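3-oxosteroid 1-dehydrogenase (Sterolibacterium denitrificans, PDB 7P18) probably catalyses the FAD-dependent introduction of a double bond between C1 and C2 of 3-oxosteroids, passing the hydrogens on to an electron acceptor. Local coordinates at residues S49-W54 and P537-L543; N58-Q62 and Y109-H113; H113-D117 and P127-T131; M132-L136 and S163-E168. All blocks are in the same frame, centred on the assembly; numbering follows the deposited sequence.

Interaction 1. Residues S49-W54 and P537-L543. With FAD (flavin-adenine dinucleotide), chain C.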
loop_
_atom_site.group_PDB
_atom_site.type_symbol
_atom_site.label_atom_id
_atom_site.label_comp_id
_atom_site.label_asym_id
_atom_site.label_seq_id
_atom_site.Cartn_x
_atom_site.Cartn_y
_atom_site.Cartn_z
ATOM N N SER A 49 -6.149 1.248 1.747
ATOM C CA SER A 49 -4.794 0.965 2.249
ATOM C C SER A 49 -4.794 0.943 3.769
ATOM O O SER A 49 -5.850 1.194 4.362
ATOM C CB SER A 49 -3.814 1.992 1.712
ATOM O OG SER A 49 -3.931 3.209 2.408
ATOM N N GLY A 50 -3.628 0.729 4.366
ATOM C CA GLY A 50 -3.422 0.881 5.816
ATOM C C GLY A 50 -3.356 2.316 6.262
ATOM O O GLY A 50 -3.403 2.552 7.486
ATOM N N GLY A 51 -3.208 3.256 5.326
ATOM C CA GLY A 51 -3.157 4.686 5.619
ATOM C C GLY A 51 -1.869 5.068 6.333
ATOM O O GLY A 51 -1.783 6.219 6.784
ATOM N N ALA A 52 -0.888 4.171 6.415
ATOM C CA ALA A 52 0.380 4.428 7.116
ATOM C C ALA A 52 1.269 5.321 6.258
ATOM O O ALA A 52 1.258 5.164 5.023
ATOM C CB ALA A 52 1.047 3.135 7.434
ATOM N N VAL A 53 2.029 6.206 6.906
ATOM C CA VAL A 53 3.061 7.069 6.249
ATOM C C VAL A 53 4.368 6.918 7.023
ATOM O O VAL A 53 4.352 6.842 8.267
ATOM C CB VAL A 53 2.618 8.533 6.135
ATOM C CG1 VAL A 53 1.453 8.682 5.184
ATOM C CG2 VAL A 53 2.277 9.135 7.501
ATOM N N TRP A 54 5.483 6.803 6.290
ATOM C CA TRP A 54 6.806 6.542 6.886
ATOM C C TRP A 54 7.535 7.884 7.019
ATOM O O TRP A 54 7.975 8.435 6.010
ATOM C CB TRP A 54 7.587 5.536 6.058
ATOM C CG TRP A 54 8.884 5.145 6.678
ATOM C CD1 TRP A 54 9.065 4.274 7.713
ATOM C CD2 TRP A 54 10.196 5.570 6.278
ATOM N NE1 TRP A 54 10.389 4.099 7.944
ATOM C CE2 TRP A 54 11.111 4.908 7.106
ATOM C CE3 TRP A 54 10.682 6.451 5.311
ATOM C CZ2 TRP A 54 12.489 5.104 7.018
ATOM C CZ3 TRP A 54 12.045 6.631 5.206
ATOM C CH2 TRP A 54 12.935 5.978 6.057
ATOM N N PRO A 537 11.065 1.314 2.567
ATOM C CA PRO A 537 11.844 1.512 3.796
ATOM C C PRO A 537 11.171 1.050 5.095
ATOM O O PRO A 537 11.864 0.662 6.050
ATOM C CB PRO A 537 12.054 3.028 3.805
ATOM C CG PRO A 537 10.887 3.580 3.040
ATOM C CD PRO A 537 10.728 2.581 1.908
ATOM N N GLY A 538 9.847 1.098 5.100
ATOM C CA GLY A 538 9.000 0.797 6.250
ATOM C C GLY A 538 7.554 0.978 5.885
ATOM O O GLY A 538 7.262 1.512 4.778
ATOM N N ALA A 539 6.662 0.584 6.776
ATOM C CA ALA A 539 5.216 0.775 6.564
ATOM C C ALA A 539 4.939 2.258 6.321
ATOM O O ALA A 539 5.403 3.103 7.135
ATOM C CB ALA A 539 4.452 0.195 7.729
ATOM N N GLY A 540 4.311 2.578 5.192
ATOM C CA GLY A 540 4.118 3.977 4.751
ATOM C C GLY A 540 5.112 4.460 3.733
ATOM O O GLY A 540 5.112 5.684 3.460
ATOM N N GLY A 541 5.861 3.551 3.128
ATOM C CA GLY A 541 6.876 3.892 2.126
ATOM C C GLY A 541 6.304 4.215 0.757
ATOM O O GLY A 541 7.091 4.667 -0.065
ATOM N N THR A 542 4.980 4.111 0.507
ATOM C CA THR A 542 4.360 4.625 -0.755
ATOM C C THR A 542 3.542 5.893 -0.440
ATOM O O THR A 542 3.587 6.828 -1.226
ATOM C CB THR A 542 3.500 3.578 -1.517
ATOM O OG1 THR A 542 2.149 3.585 -1.080
ATOM C CG2 THR A 542 4.032 2.186 -1.323
ATOM N N LEU A 543 2.748 5.884 0.613
ATOM C CA LEU A 543 1.889 7.025 0.948
ATOM C C LEU A 543 2.684 8.202 1.538
ATOM O O LEU A 543 2.266 9.347 1.291
ATOM C CB LEU A 543 0.785 6.569 1.889
ATOM C CG LEU A 543 -0.265 5.639 1.273
ATOM C CD1 LEU A 543 -1.154 5.102 2.392
ATOM C CD2 LEU A 543 -1.139 6.367 0.261
HETATM P PA FAD C . -4.348 6.057 -5.744
HETATM O O1A FAD C . -4.492 6.110 -4.266
HETATM O O2A FAD C . -4.799 4.746 -6.331
HETATM O O5B FAD C . -5.184 7.262 -6.342
HETATM C C5B FAD C . -5.194 7.460 -7.781
HETATM C C4B FAD C . -6.550 7.963 -8.172
HETATM O O4B FAD C . -6.482 8.490 -9.525
HETATM C C3B FAD C . -7.680 6.912 -8.174
HETATM O O3B FAD C . -8.813 7.374 -7.447
HETATM C C2B FAD C . -7.974 6.709 -9.663
HETATM O O2B FAD C . -9.289 6.228 -9.908
HETATM C C1B FAD C . -7.618 8.080 -10.239
HETATM N N9A FAD C . -7.332 8.087 -11.674
HETATM C C8A FAD C . -6.746 7.120 -12.441
HETATM N N7A FAD C . -6.739 7.427 -13.735
HETATM C C5A FAD C . -7.314 8.690 -13.796
HETATM C C6A FAD C . -7.585 9.566 -14.870
HETATM N N6A FAD C . -7.365 9.273 -16.157
HETATM N N1A FAD C . -8.169 10.746 -14.572
HETATM C C2A FAD C . -8.434 11.023 -13.292
HETATM N N3A FAD C . -8.294 10.251 -12.209
HETATM C C4A FAD C . -7.692 9.094 -12.537
HETATM N N1 FAD C . 1.073 2.094 1.095
HETATM C C2 FAD C . 1.566 2.739 2.176
HETATM O O2 FAD C . 2.518 3.534 2.066
HETATM N N3 FAD C . 1.037 2.576 3.393
HETATM C C4 FAD C . 0.158 1.553 3.682
HETATM O O4 FAD C . -0.368 1.531 4.790
HETATM C C4X FAD C . -0.373 0.817 2.589
HETATM N N5 FAD C . -1.250 -0.147 2.817
HETATM C C5X FAD C . -1.796 -0.782 1.727
HETATM C C6 FAD C . -2.806 -1.751 1.936
HETATM C C7 FAD C . -3.491 -2.326 0.874
HETATM C C7M FAD C . -4.590 -3.338 1.121
HETATM C C8 FAD C . -3.208 -1.893 -0.433
HETATM C C8M FAD C . -3.960 -2.482 -1.614
HETATM C C9 FAD C . -2.168 -1.011 -0.655
HETATM C C9A FAD C . -1.477 -0.395 0.406
HETATM N N10 FAD C . -0.431 0.520 0.212
HETATM C C10 FAD C . 0.137 1.180 1.294
HETATM C "C1'" FAD C . -0.095 1.000 -1.133
HETATM C "C2'" FAD C . -0.832 2.329 -1.408
HETATM O "O2'" FAD C . -2.240 2.231 -1.194
HETATM C "C3'" FAD C . -0.574 2.874 -2.823
HETATM O "O3'" FAD C . 0.783 2.676 -3.227
HETATM C "C4'" FAD C . -0.977 4.330 -2.920
HETATM O "O4'" FAD C . -2.322 4.441 -2.477
HETATM C "C5'" FAD C . -0.836 4.921 -4.306
HETATM O "O5'" FAD C . -1.360 6.260 -4.225
HETATM P P FAD C . -1.609 7.101 -5.551
HETATM O O1P FAD C . -2.160 8.360 -5.035
HETATM O O2P FAD C . -0.476 7.061 -6.475
HETATM O O3P FAD C . -2.837 6.293 -6.270
#

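Interaction 2. Residues N58-Q62 and Y109-H113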
loop_
_atom_site.group_PDB
_atom_site.type_symbol
_atom_site.label_atom_id
_atom_site.label_comp_id
_atom_site.label_asym_id
_atom_site.label_seq_id
_atom_site.Cartn_x
_atom_site.Cartn_y
_atom_site.Cartn_z
ATOM N N ASN A 58 9.841 12.259 12.945
ATOM C CA ASN A 58 8.583 13.004 13.235
ATOM C C ASN A 58 8.637 13.435 14.717
ATOM O O ASN A 58 9.313 12.751 15.555
ATOM C CB ASN A 58 7.332 12.205 12.866
ATOM C CG ASN A 58 7.097 11.004 13.738
ATOM O OD1 ASN A 58 6.685 11.172 14.892
ATOM N ND2 ASN A 58 7.373 9.798 13.220
ATOM N N SER A 59 7.866 14.490 15.028
ATOM C CA SER A 59 7.842 15.210 16.329
ATOM C C SER A 59 7.276 14.344 17.459
ATOM O O SER A 59 7.403 14.747 18.625
ATOM C CB SER A 59 7.065 16.509 16.191
ATOM O OG SER A 59 5.662 16.262 16.038
ATOM N N GLN A 60 6.600 13.232 17.148
ATOM C CA GLN A 60 5.811 12.432 18.108
ATOM C C GLN A 60 6.572 11.183 18.516
ATOM O O GLN A 60 6.053 10.375 19.310
ATOM C CB GLN A 60 4.419 12.161 17.529
ATOM C CG GLN A 60 3.606 13.435 17.300
ATOM C CD GLN A 60 2.326 13.125 16.560
ATOM O OE1 GLN A 60 1.464 12.384 17.068
ATOM N NE2 GLN A 60 2.246 13.627 15.345
ATOM N N MET A 61 7.796 10.991 18.028
ATOM C CA MET A 61 8.542 9.760 18.332
ATOM C C MET A 61 8.901 9.660 19.831
ATOM O O MET A 61 9.278 10.678 20.419
ATOM C CB MET A 61 9.784 9.659 17.444
ATOM C CG MET A 61 9.434 9.328 16.009
ATOM S SD MET A 61 10.871 9.270 14.915
ATOM C CE MET A 61 11.526 7.669 15.350
ATOM N N GLN A 62 8.851 8.470 20.388
ATOM C CA GLN A 62 9.260 8.169 21.791
ATOM C C GLN A 62 10.749 7.827 21.877
ATOM O O GLN A 62 11.271 7.796 22.993
ATOM C CB GLN A 62 8.464 6.997 22.356
ATOM C CG GLN A 62 7.005 7.337 22.488
ATOM C CD GLN A 62 6.098 6.209 22.916
ATOM O OE1 GLN A 62 4.914 6.419 23.203
ATOM N NE2 GLN A 62 6.602 4.990 22.930
ATOM N N TYR A 109 -2.625 12.130 12.642
ATOM C CA TYR A 109 -1.599 11.068 12.530
ATOM C C TYR A 109 -0.841 10.965 13.846
ATOM O O TYR A 109 -0.519 12.022 14.422
ATOM C CB TYR A 109 -0.635 11.311 11.364
ATOM C CG TYR A 109 -1.136 10.682 10.083
ATOM C CD1 TYR A 109 -2.042 11.334 9.262
ATOM C CD2 TYR A 109 -0.772 9.385 9.751
ATOM C CE1 TYR A 109 -2.581 10.733 8.138
ATOM C CE2 TYR A 109 -1.268 8.772 8.598
ATOM C CZ TYR A 109 -2.189 9.432 7.811
ATOM O OH TYR A 109 -2.704 8.834 6.687
ATOM N N PHE A 110 -0.507 9.747 14.241
ATOM C CA PHE A 110 0.335 9.462 15.426
ATOM C C PHE A 110 1.254 8.294 15.088
ATOM O O PHE A 110 0.971 7.518 14.162
ATOM C CB PHE A 110 -0.543 9.170 16.654
ATOM C CG PHE A 110 -1.387 7.926 16.531
ATOM C CD1 PHE A 110 -2.581 7.940 15.820
ATOM C CD2 PHE A 110 -0.987 6.744 17.098
ATOM C CE1 PHE A 110 -3.351 6.791 15.699
ATOM C CE2 PHE A 110 -1.735 5.588 16.951
ATOM C CZ PHE A 110 -2.929 5.615 16.279
ATOM N N PRO A 111 2.369 8.101 15.816
ATOM C CA PRO A 111 3.328 7.055 15.468
ATOM C C PRO A 111 2.845 5.649 15.842
ATOM O O PRO A 111 2.165 5.495 16.858
ATOM C CB PRO A 111 4.598 7.370 16.292
ATOM C CG PRO A 111 4.386 8.823 16.721
ATOM C CD PRO A 111 2.872 8.944 16.921
ATOM N N CYS A 112 3.204 4.667 15.015
ATOM C CA CYS A 112 3.203 3.233 15.377
ATOM C C CYS A 112 4.517 2.917 16.104
ATOM O O CYS A 112 5.533 2.566 15.456
ATOM C CB CYS A 112 2.986 2.372 14.147
ATOM S SG CYS A 112 1.450 2.773 13.278
ATOM N N HIS A 113 4.514 3.074 17.431
ATOM C CA HIS A 113 5.734 3.144 18.272
ATOM C C HIS A 113 6.553 1.859 18.175
ATOM O O HIS A 113 7.810 1.921 18.330
ATOM C CB HIS A 113 5.369 3.469 19.741
ATOM C CG HIS A 113 4.666 4.775 19.878
ATOM N ND1 HIS A 113 5.322 5.979 19.686
ATOM C CD2 HIS A 113 3.393 5.082 20.209
ATOM C CE1 HIS A 113 4.489 6.971 19.848
ATOM N NE2 HIS A 113 3.282 6.447 20.161
HETATM O O HOH W 1 8.100 6.276 18.807
#

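Interaction 3. Residues H113-D117 and P127-T131. With ANB (androsta-1,4-diene-3,17-dione), chain D.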
loop_
_atom_site.group_PDB
_atom_site.type_symbol
_atom_site.label_atom_id
_atom_site.label_comp_id
_atom_site.label_asym_id
_atom_site.label_seq_id
_atom_site.Cartn_x
_atom_site.Cartn_y
_atom_site.Cartn_z
ATOM N N HIS A 113 4.514 3.074 17.431
ATOM C CA HIS A 113 5.734 3.144 18.272
ATOM C C HIS A 113 6.553 1.859 18.175
ATOM O O HIS A 113 7.810 1.921 18.330
ATOM C CB HIS A 113 5.369 3.469 19.741
ATOM C CG HIS A 113 4.666 4.775 19.878
ATOM N ND1 HIS A 113 5.322 5.979 19.686
ATOM C CD2 HIS A 113 3.393 5.082 20.209
ATOM C CE1 HIS A 113 4.489 6.971 19.848
ATOM N NE2 HIS A 113 3.282 6.447 20.161
ATOM N N ARG A 114 5.895 0.728 17.947
ATOM C CA ARG A 114 6.587 -0.594 17.971
ATOM C C ARG A 114 6.823 -1.148 16.562
ATOM O O ARG A 114 7.328 -2.295 16.449
ATOM C CB ARG A 114 5.755 -1.583 18.797
ATOM C CG ARG A 114 5.548 -1.169 20.244
ATOM C CD ARG A 114 4.454 -2.018 20.888
ATOM N NE ARG A 114 4.827 -3.422 20.851
ATOM C CZ ARG A 114 3.984 -4.440 20.925
ATOM N NH1 ARG A 114 2.685 -4.240 21.102
ATOM N NH2 ARG A 114 4.467 -5.669 20.849
ATOM N N TYR A 115 6.450 -0.415 15.521
ATOM C CA TYR A 115 6.463 -0.939 14.128
ATOM C C TYR A 115 7.861 -0.700 13.573
ATOM O O TYR A 115 8.183 0.418 13.230
ATOM C CB TYR A 115 5.419 -0.230 13.283
ATOM C CG TYR A 115 4.893 -1.029 12.120
ATOM C CD1 TYR A 115 5.686 -1.923 11.399
ATOM C CD2 TYR A 115 3.582 -0.860 11.742
ATOM C CE1 TYR A 115 5.151 -2.662 10.344
ATOM C CE2 TYR A 115 3.029 -1.605 10.709
ATOM C CZ TYR A 115 3.818 -2.482 9.999
ATOM O OH TYR A 115 3.184 -3.173 8.999
ATOM N N PRO A 116 8.735 -1.720 13.477
ATOM C CA PRO A 116 10.108 -1.504 13.047
ATOM C C PRO A 116 10.233 -1.159 11.567
ATOM O O PRO A 116 9.399 -1.594 10.771
ATOM C CB PRO A 116 10.808 -2.849 13.293
ATOM C CG PRO A 116 9.829 -3.597 14.160
ATOM C CD PRO A 116 8.475 -3.130 13.729
ATOM N N ASP A 117 11.261 -0.364 11.241
ATOM C CA ASP A 117 11.687 -0.177 9.830
ATOM C C ASP A 117 11.932 -1.558 9.189
ATOM O O ASP A 117 12.315 -2.517 9.881
ATOM C CB ASP A 117 12.924 0.697 9.753
ATOM C CG ASP A 117 12.662 2.154 10.092
ATOM O OD1 ASP A 117 11.470 2.563 10.124
ATOM O OD2 ASP A 117 13.653 2.853 10.307
ATOM N N PRO A 127 13.924 0.938 15.330
ATOM C CA PRO A 127 13.097 -0.186 15.771
ATOM C C PRO A 127 11.597 0.113 15.929
ATOM O O PRO A 127 10.839 -0.789 16.252
ATOM C CB PRO A 127 13.761 -0.529 17.112
ATOM C CG PRO A 127 14.221 0.792 17.632
ATOM C CD PRO A 127 14.727 1.538 16.417
ATOM N N GLY A 128 11.189 1.363 15.702
ATOM C CA GLY A 128 9.779 1.772 15.757
ATOM C C GLY A 128 9.646 3.256 15.574
ATOM O O GLY A 128 10.670 3.946 15.568
ATOM N N GLY A 129 8.438 3.731 15.357
ATOM C CA GLY A 129 8.114 5.145 15.571
ATOM C C GLY A 129 8.204 5.989 14.310
ATOM O O GLY A 129 7.624 7.069 14.339
ATOM N N ARG A 130 8.906 5.563 13.240
ATOM C CA ARG A 130 8.911 6.373 11.986
ATOM C C ARG A 130 7.579 6.210 11.244
ATOM O O ARG A 130 7.050 7.193 10.713
ATOM C CB ARG A 130 10.088 5.988 11.083
ATOM C CG ARG A 130 11.466 6.250 11.667
ATOM C CD ARG A 130 12.534 6.005 10.616
ATOM N NE ARG A 130 13.811 6.607 10.955
ATOM C CZ ARG A 130 15.007 6.175 10.540
ATOM N NH1 ARG A 130 15.144 5.085 9.789
ATOM N NH2 ARG A 130 16.082 6.880 10.858
ATOM N N THR A 131 7.046 4.995 11.201
ATOM C CA THR A 131 5.690 4.702 10.686
ATOM C C THR A 131 4.658 5.438 11.557
ATOM O O THR A 131 4.762 5.335 12.777
ATOM C CB THR A 131 5.423 3.200 10.647
ATOM O OG1 THR A 131 6.314 2.558 9.733
ATOM C CG2 THR A 131 3.985 2.928 10.267
HETATM C C1 ANB D . 0.618 -2.309 4.179
HETATM C C10 ANB D . 0.458 -2.371 5.668
HETATM C C11 ANB D . -1.756 -3.740 5.422
HETATM C C12 ANB D . -3.138 -4.086 5.995
HETATM C C13 ANB D . -3.070 -4.253 7.502
HETATM C C14 ANB D . -2.572 -2.926 8.093
HETATM C C15 ANB D . -2.865 -3.059 9.594
HETATM C C16 ANB D . -4.192 -3.837 9.642
HETATM C C17 ANB D . -4.381 -4.419 8.257
HETATM C C18 ANB D . -2.225 -5.479 7.924
HETATM C C19 ANB D . 1.324 -3.563 6.163
HETATM C C2 ANB D . 1.531 -1.564 3.554
HETATM C C3 ANB D . 2.254 -0.514 4.269
HETATM C C4 ANB D . 1.741 -0.233 5.603
HETATM C C5 ANB D . 0.981 -1.095 6.293
HETATM C C6 ANB D . 0.692 -0.872 7.751
HETATM C C7 ANB D . -0.748 -1.172 8.142
HETATM C C8 ANB D . -1.169 -2.544 7.632
HETATM C C9 ANB D . -1.052 -2.546 6.090
HETATM O O1 ANB D . 3.199 0.108 3.764
HETATM O O2 ANB D . -5.394 -4.940 7.850
HETATM O O HOH W 2 9.721 -0.647 19.476
HETATM O O HOH W 3 9.376 2.780 12.051
HETATM O O HOH W 4 8.034 0.357 9.289
#

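Interaction 4. Residues M132-L136 and S163-E168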
loop_
_atom_site.group_PDB
_atom_site.type_symbol
_atom_site.label_atom_id
_atom_site.label_comp_id
_atom_site.label_asym_id
_atom_site.label_seq_id
_atom_site.Cartn_x
_atom_site.Cartn_y
_atom_site.Cartn_z
ATOM N N MET A 132 3.723 6.124 10.914
ATOM C CA MET A 132 2.593 6.843 11.537
ATOM C C MET A 132 1.287 6.408 10.871
ATOM O O MET A 132 1.296 6.047 9.648
ATOM C CB MET A 132 2.751 8.357 11.425
ATOM C CG MET A 132 4.118 8.911 11.883
ATOM S SD MET A 132 4.164 10.726 11.805
ATOM C CE MET A 132 3.350 11.137 13.343
ATOM N N GLU A 133 0.199 6.459 11.643
ATOM C CA GLU A 133 -1.139 6.084 11.127
ATOM C C GLU A 133 -2.202 7.055 11.635
ATOM O O GLU A 133 -1.966 7.848 12.572
ATOM C CB GLU A 133 -1.430 4.648 11.521
ATOM C CG GLU A 133 -1.840 4.475 12.992
ATOM C CD GLU A 133 -2.516 3.140 13.235
ATOM O OE1 GLU A 133 -3.313 2.687 12.325
ATOM O OE2 GLU A 133 -2.187 2.523 14.280
ATOM N N PRO A 134 -3.387 7.039 10.992
ATOM C CA PRO A 134 -4.492 7.910 11.375
ATOM C C PRO A 134 -5.267 7.442 12.611
ATOM O O PRO A 134 -5.411 6.226 12.833
ATOM C CB PRO A 134 -5.473 7.848 10.205
ATOM C CG PRO A 134 -4.778 7.035 9.124
ATOM C CD PRO A 134 -3.681 6.252 9.785
ATOM N N MET A 135 -5.710 8.394 13.426
ATOM C CA MET A 135 -6.784 8.143 14.420
ATOM C C MET A 135 -8.079 7.809 13.652
ATOM O O MET A 135 -8.257 8.279 12.489
ATOM C CB MET A 135 -7.004 9.393 15.274
ATOM C CG MET A 135 -5.792 9.746 16.119
ATOM S SD MET A 135 -6.207 11.084 17.296
ATOM C CE MET A 135 -7.165 10.128 18.480
ATOM N N LEU A 136 -8.950 7.006 14.251
ATOM C CA LEU A 136 -10.313 6.768 13.681
ATOM C C LEU A 136 -10.951 8.119 13.349
ATOM O O LEU A 136 -10.817 9.090 14.127
ATOM C CB LEU A 136 -11.161 5.965 14.670
ATOM C CG LEU A 136 -10.698 4.554 15.016
ATOM C CD1 LEU A 136 -11.705 3.894 15.959
ATOM C CD2 LEU A 136 -10.526 3.682 13.785
ATOM N N SER A 163 -14.325 -0.715 12.410
ATOM C CA SER A 163 -13.033 -0.081 12.010
ATOM C C SER A 163 -12.062 -0.192 13.190
ATOM O O SER A 163 -12.518 0.030 14.344
ATOM C CB SER A 163 -13.250 1.317 11.594
ATOM O OG SER A 163 -13.994 1.358 10.379
ATOM N N MET A 164 -10.790 -0.529 12.921
ATOM C CA MET A 164 -9.695 -0.430 13.929
ATOM C C MET A 164 -8.465 0.266 13.331
ATOM O O MET A 164 -8.281 0.227 12.099
ATOM C CB MET A 164 -9.272 -1.819 14.392
ATOM C CG MET A 164 -10.438 -2.627 15.001
ATOM S SD MET A 164 -9.937 -4.312 15.387
ATOM C CE MET A 164 -9.110 -4.833 13.867
ATOM N N THR A 165 -7.638 0.856 14.200
ATOM C CA THR A 165 -6.275 1.329 13.870
ATOM C C THR A 165 -5.392 0.102 13.807
ATOM O O THR A 165 -5.770 -0.936 14.392
ATOM C CB THR A 165 -5.755 2.309 14.926
ATOM O OG1 THR A 165 -5.659 1.608 16.174
ATOM C CG2 THR A 165 -6.660 3.511 15.058
ATOM N N ALA A 166 -4.265 0.195 13.120
ATOM C CA ALA A 166 -3.231 -0.866 13.089
ATOM C C ALA A 166 -2.732 -1.102 14.514
ATOM O O ALA A 166 -2.490 -2.263 14.877
ATOM C CB ALA A 166 -2.099 -0.511 12.164
ATOM N N THR A 167 -2.608 -0.036 15.301
ATOM C CA THR A 167 -2.176 -0.144 16.720
ATOM C C THR A 167 -3.181 -1.033 17.481
ATOM O O THR A 167 -2.737 -2.046 18.046
ATOM C CB THR A 167 -2.049 1.240 17.362
ATOM O OG1 THR A 167 -1.138 1.996 16.546
ATOM C CG2 THR A 167 -1.568 1.150 18.796
ATOM N N GLU A 168 -4.462 -0.656 17.468
ATOM C CA GLU A 168 -5.582 -1.385 18.144
ATOM C C GLU A 168 -5.589 -2.820 17.640
ATOM O O GLU A 168 -5.674 -3.733 18.464
ATOM C CB GLU A 168 -6.953 -0.783 17.841
ATOM C CG GLU A 168 -7.342 0.408 18.679
ATOM C CD GLU A 168 -8.549 1.083 18.096
ATOM O OE1 GLU A 168 -8.946 0.661 16.994
ATOM O OE2 GLU A 168 -9.068 2.055 18.713
#

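Interaction 1. Residues S49-W54 and P537-L543
Trp-54 lays its indole over Pro-537. The proline CB stands 3.6 Å from the centroid of the six-membered ring, almost on the ring normal, a CH-pi contact, and its CG lies against Trp-54 CE3 and the fusion atom CD2. CG of the tryptophan is anti to its backbone N (chi1 -175°), which carries the indole past the backbone of Gly-538 and Ala-539. Its NE1 is engaged by Asp-117. The backbone of Trp-54 is tied too, N donating to Gly-540 O at 3.1 Å from above the carbonyl plane. On the flavin side of this bond the chains draw close: Gly-540 CA lies 3.1 Å from Ala-52 O in a CA-H...O contact, and the glycine N also donates to the steroid O1. The two segments form a clamp on the pyrimidine edge of the flavin within the FAD-binding fold. Ala-52 pairs with it through both backbone groups, N donating to FAD O4 and its O receiving FAD N3, the latter at 3.1 Å. Leu-543 answers from where helix 543-559 begins: its N meets FAD O2 at 2.8 Å and 171°, and Thr-542 N donates to the same oxygen. The leucine side chain packs against flavin and 49-54: CB near Ala-52 O, CG 3.5 Å from FAD C2, and CD1 3.4 Å from Ser-49 OG, which accepts from Gly-51 N in an ST turn and is hydrogen-bonded to Ser-46 O.

Interaction 2. Residues N58-Q62 and Y109-H113
Gln-60 and Pro-111 bring a type I beta turn, Asn-58 to Met-61, against strand 109-111. Asn-58 OD1 shapes the turn from within as an Asx turn, accepting from Gln-60 N in the carbonyl plane on a lone pair, while its ND2 is bonded to Ile-55 O. Here the packing is tight: Pro-111 CG fits against Gln-60 CB at 3.4 Å, with Asn-58 OD1 nearby at 3.8 Å. From this point the extended Gln-60 chain runs along the strand and offers NE2 to Tyr-109 O, 3.3 Å away, a weak hydrogen bond. The Tyr-109 ring leads away from the turn, and its OH bonds to Gly-51 O.

The far end is more open to solvent, and there flat groups meet. The Gln-62 amide is stacked on the His-113 imidazole with their planes 6° apart, and OE1 lies over the ring centre, 3.3 Å above the plane. Pro-111 O covers the opposite face of the imidazole nearer its rim, and Gln-60 O sits at an edge. No direct polar bond joins Gln-62 to the ring. Instead a water in the ring plane links them, accepting from Gln-62 N at 2.8 Å and lying 2.9 Å from His-113 ND1.

Interaction 3. Residues H113-D117 and P127-T131
The connection between the antiparallel strands 109-111 and 131-138 folds back on itself here, His-113 to Asp-117 lying against Pro-127 to Thr-131, and places Tyr-115 in the steroid pocket. Gly-128 is the point of closest backbone packing: its CA makes CA-H...O contacts with two carbonyls, His-113 O at 3.2 Å and Tyr-115 O at 3.3 Å, the second almost straight. Pro-116 rests on Pro-127 O. Waters bridge the segments: one donates to Tyr-115 O and Asp-117 OD1 and accepts weakly from Thr-131 N, another donates to Pro-116 O and Thr-131 OG1, a hydroxyl also bonded to Ala-539 O. The methyl CG2 of Thr-131 backs the tyrosine ring obliquely, 4.1 Å from CD2. On the steroid side, Tyr-115 OH touches the angular methyl C19 of the androstadienedione at 3.4 Å, and this hydroxyl is bonded to Tyr-467.

At the other end Arg-130, extended from CG to NE, crosses Asp-117 at about a right angle. NH1 and OD2 form a salt bridge of 2.7 Å, though the N-H...O angle is only 128°, which makes it a weak hydrogen bond. Lys-126 N also donates to OD2, Trp-54 is a further donor, and Arg-130 NH2 has a second acid in Asp-65. So many donors around one buried carboxylate would probably keep Asp-117 ionised.

Interaction 4. Residues M132-L136 and S163-E168
The carboxylate of Glu-133 faces the helix start Ala-166 to Glu-168 with its oxygen edge, while Thr-165 CB lies on one side of its plane, displaced from the centre, 3.6 Å from OE1. Both oxygens use their syn lone pairs: OE1 takes Ala-166 N at 2.8 Å, and OE2 takes Thr-167 N at the same length. A third donor, Thr-167 OG1, comes in nearly along the C-O axis of OE2 at 2.6 Å, so that one oxygen accepts twice and the flat group is fixed against rotation. The other carboxylate, that of Glu-168, is approached by Thr-165 N from above its plane, at 3.1 Å. This bond and its reciprocal, Glu-168 N to Thr-165 OG1 at 2.9 Å, make a capping box around the N-cap residue Thr-165 of helix 166-174. Box and Glu-133 together engage the first amides of the helix, and the positive end of the helix dipole would probably favour the negative charge of Glu-133. Extended beyond CG, the glutamate spans from strand 131-138 to the helix tip, where Ala-166 also touches the bound steroid.

Beside this polar patch the contact is mostly van der Waals packing. Leu-136 turns CD2 into the bend ahead of the helix, 4.1 Å from Thr-165 CG2 and 4.2 Å from Ser-163 CB; its chain crosses Thr-165 at about a right angle. Thr-165 CG2 also leans on Pro-134 O.

In the fold
From the N terminus, residues 49-54 open interaction 1, which closes only at 537-543 and encloses the other three contacts. Interaction 2 comes first among these, closing a mostly helical loop that holds helices 67-78 and 84-104. At His-113, which both share, interaction 3 takes over and shuts a short loop without regular structure. Its last residue, Thr-131, already begins strand 131-138, and interaction 4 joins that strand to the start of helix 166-174; contacts 2, 3 and 4 therefore run in series and none cross. Strands 53-54 and 109-111 both pair with 131-138, so interactions 1, 2 and 4 meet in one sheet, beside the flavin and steroid sites.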